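Rubber oxygenase (Streptomyces sp., PDB 5O1L) uses a non-covalently bound b-type heme to cleave the double bonds of poly(cis-1,4-isoprene) rubber with molecular oxygen, releasing oligo-isoprenoids with keto and aldehyde ends. Local coordinates at residues V263-L268 / E273-T278. Numbering follows the deposited sequence.
Sequences VSAHML and EYIPAT
I275 plugs against A265 and H266 where the loop after helix 251-267 turns back alongside the last turn of that helix, in the helical, strand-free catalytic domain (Globin clan) of the rubber oxygenase. The tight part is small: the end of one side chain against the A265 methyl and the CB and backbone amide of H266. The I275 side chain reaches the helix with CG1 and CD1: CG1 stands anti to the carbonyl carbon (chi1 -55°) and the chain runs on extended (chi2 172°), which carries the terminal methyl up to the helix backbone. I275 CD1 lies 3.9 Å from A265 CB, on which W231 of helix 224-244 also packs, and 4.0 Å from H266 CB. The imidazole is the loose side: with CG anti to the backbone N (chi1 179°), the ring of this partly exposed residue extends beyond contact with I275. The loop is tied down by backbone hydrogen bonds of I275 with V42 and A277 with A40, and Q262 NE2 of the helix bonds P276 O. L268, just past the helix end, touches the heme, which lies about 7 Å from the A265 side chain. The closest approach is I275 CD1 to H266 N, 3.7 Å.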
ATOM      1  N   VAL A 263      -9.113  -3.185   8.830  1.00  9.84           N
ATOM      2  CA  VAL A 263      -9.390  -4.568   8.608  1.00 10.01           C
ATOM      3  C   VAL A 263      -8.319  -5.129   7.686  1.00 10.00           C
ATOM      4  O   VAL A 263      -7.819  -6.223   7.912  1.00 10.57           O
ATOM      5  CB  VAL A 263     -10.769  -4.734   8.014  1.00 10.88           C
ATOM      6  CG1 VAL A 263     -10.984  -6.154   7.442  1.00 12.14           C
ATOM      7  CG2 VAL A 263     -11.864  -4.362   9.020  1.00 11.46           C
ATOM      8  N   SER A 264      -7.914  -4.348   6.680  1.00  9.87           N
ATOM      9  CA  SER A 264      -6.907  -4.884   5.745  1.00 10.29           C
ATOM     10  C   SER A 264      -5.584  -5.111   6.428  1.00 10.86           C
ATOM     11  O   SER A 264      -4.916  -6.112   6.155  1.00 12.19           O
ATOM     12  CB  SER A 264      -6.755  -3.959   4.578  1.00 11.11           C
ATOM     13  OG  SER A 264      -7.966  -3.840   3.823  1.00 11.99           O
ATOM     14  N   ALA A 265      -5.144  -4.251   7.315  1.00 10.75           N
ATOM     15  CA  ALA A 265      -3.921  -4.453   8.103  1.00 11.40           C
ATOM     16  C   ALA A 265      -4.032  -5.735   8.887  1.00 11.23           C
ATOM     17  O   ALA A 265      -3.090  -6.540   8.902  1.00 11.89           O
ATOM     18  CB  ALA A 265      -3.700  -3.291   9.033  1.00 11.27           C
ATOM     19  N   HIS A 266      -5.164  -5.980   9.541  1.00 10.57           N
ATOM     20  CA  HIS A 266      -5.326  -7.269  10.296  1.00 11.59           C
ATOM     21  C   HIS A 266      -5.212  -8.420   9.340  1.00 12.26           C
ATOM     22  O   HIS A 266      -4.500  -9.403   9.665  1.00 12.41           O
ATOM     23  CB  HIS A 266      -6.715  -7.252  10.918  1.00 12.47           C
ATOM     24  CG  HIS A 266      -7.027  -8.483  11.689  1.00 14.16           C
ATOM     25  ND1 HIS A 266      -7.486  -9.691  11.185  1.00 16.74           N
ATOM     26  CD2 HIS A 266      -6.982  -8.626  13.014  1.00 14.17           C
ATOM     27  CE1 HIS A 266      -7.668 -10.525  12.226  1.00 14.47           C
ATOM     28  NE2 HIS A 266      -7.328  -9.901  13.342  1.00 17.42           N
ATOM     29  N   MET A 267      -5.856  -8.357   8.187  1.00 11.02           N
ATOM     30  CA  MET A 267      -5.836  -9.539   7.271  1.00 11.99           C
ATOM     31  C   MET A 267      -4.481  -9.725   6.671  1.00 12.72           C
ATOM     32  O   MET A 267      -4.108 -10.844   6.335  1.00 13.77           O
ATOM     33  CB  MET A 267      -6.858  -9.330   6.194  1.00 12.79           C
ATOM     34  CG  MET A 267      -8.291  -9.234   6.689  1.00 13.39           C
ATOM     35  SD  MET A 267      -8.817 -10.630   7.689  1.00 15.32           S
ATOM     36  CE  MET A 267      -8.840 -11.996   6.491  1.00 16.06           C
ATOM     37  N   LEU A 268      -3.653  -8.721   6.621  1.00 13.68           N
ATOM     38  CA  LEU A 268      -2.234  -8.874   6.185  1.00 15.09           C
ATOM     39  C   LEU A 268      -1.357  -9.396   7.269  1.00 16.43           C
ATOM     40  O   LEU A 268      -0.144  -9.625   7.025  1.00 20.54           O
ATOM     41  CB  LEU A 268      -1.697  -7.543   5.688  1.00 17.30           C
ATOM     42  CG  LEU A 268      -2.319  -7.082   4.400  1.00 19.17           C
ATOM     43  CD1 LEU A 268      -2.125  -5.554   4.155  1.00 21.06           C
ATOM     44  CD2 LEU A 268      -1.765  -7.861   3.241  1.00 20.79           C
ATOM     45  N   GLU A 273      -2.825  -4.943  18.172  1.00 14.41           N
ATOM     46  CA  GLU A 273      -2.161  -4.047  19.099  1.00 14.54           C
ATOM     47  C   GLU A 273      -1.308  -2.962  18.426  1.00 13.63           C
ATOM     48  O   GLU A 273      -0.893  -2.040  19.115  1.00 13.74           O
ATOM     49  CB  GLU A 273      -1.187  -4.861  20.005  1.00 18.51           C
ATOM     50  CG  GLU A 273      -1.901  -5.811  20.902  1.00 23.15           C
ATOM     51  CD  GLU A 273      -0.990  -6.739  21.701  1.00 31.24           C
ATOM     52  OE1 GLU A 273       0.278  -6.617  21.649  1.00 35.76           O
ATOM     53  OE2 GLU A 273      -1.601  -7.599  22.402  1.00 36.18           O
ATOM     54  N   TYR A 274      -1.124  -3.057  17.111  1.00 12.59           N
ATOM     55  CA  TYR A 274      -0.352  -2.073  16.346  1.00 11.94           C
ATOM     56  C   TYR A 274      -1.165  -1.289  15.333  1.00 12.44           C
ATOM     57  O   TYR A 274      -0.640  -0.417  14.640  1.00 14.30           O
ATOM     58  CB  TYR A 274       0.890  -2.721  15.647  1.00 12.06           C
ATOM     59  CG  TYR A 274       1.746  -3.494  16.640  1.00 13.29           C
ATOM     60  CD1 TYR A 274       2.191  -2.959  17.803  1.00 14.69           C
ATOM     61  CD2 TYR A 274       2.024  -4.802  16.376  1.00 14.66           C
ATOM     62  CE1 TYR A 274       2.987  -3.668  18.662  1.00 14.65           C
ATOM     63  CE2 TYR A 274       2.794  -5.559  17.234  1.00 15.74           C
ATOM     64  CZ  TYR A 274       3.260  -4.946  18.369  1.00 14.59           C
ATOM     65  OH  TYR A 274       4.063  -5.699  19.270  1.00 16.29           O
ATOM     66  N   ILE A 275      -2.419  -1.616  15.161  1.00 11.00           N
ATOM     67  CA  ILE A 275      -3.273  -0.904  14.173  1.00 10.41           C
ATOM     68  C   ILE A 275      -3.934   0.280  14.856  1.00 10.50           C
ATOM     69  O   ILE A 275      -4.569   0.098  15.891  1.00 10.92           O
ATOM     70  CB  ILE A 275      -4.382  -1.866  13.632  1.00 10.83           C
ATOM     71  CG1 ILE A 275      -3.788  -3.163  13.054  1.00 10.98           C
ATOM     72  CG2 ILE A 275      -5.265  -1.134  12.652  1.00 10.91           C
ATOM     73  CD1 ILE A 275      -4.813  -4.187  12.703  1.00 11.79           C
ATOM     74  N   PRO A 276      -3.776   1.494  14.354  1.00 12.17           N
ATOM     75  CA  PRO A 276      -4.398   2.636  15.031  1.00 12.00           C
ATOM     76  C   PRO A 276      -5.874   2.565  15.068  1.00 11.89           C
ATOM     77  O   PRO A 276      -6.503   2.196  14.082  1.00 12.16           O
ATOM     78  CB  PRO A 276      -3.946   3.890  14.255  1.00 13.70           C
ATOM     79  CG  PRO A 276      -3.230   3.362  13.087  1.00 17.66           C
ATOM     80  CD  PRO A 276      -3.058   1.874  13.146  1.00 13.92           C
ATOM     81  N   ALA A 277      -6.484   2.932  16.205  1.00 11.54           N
ATOM     82  CA  ALA A 277      -7.938   2.840  16.340  1.00 12.02           C
ATOM     83  C   ALA A 277      -8.734   4.004  15.736  1.00 10.88           C
ATOM     84  O   ALA A 277      -9.889   3.833  15.374  1.00 12.29           O
ATOM     85  CB  ALA A 277      -8.393   2.729  17.825  1.00 12.80           C
ATOM     86  N   THR A 278      -8.057   5.137  15.582  1.00 10.83           N
ATOM     87  CA  THR A 278      -8.650   6.382  15.156  1.00 11.44           C
ATOM     88  C   THR A 278      -7.751   7.152  14.225  1.00 12.11           C
ATOM     89  O   THR A 278      -6.554   6.909  14.184  1.00 12.56           O
ATOM     90  CB  THR A 278      -8.915   7.297  16.404  1.00 13.31           C
ATOM     91  OG1 THR A 278      -7.663   7.651  17.008  1.00 14.73           O
ATOM     92  CG2 THR A 278      -9.837   6.645  17.377  1.00 13.64           C
TER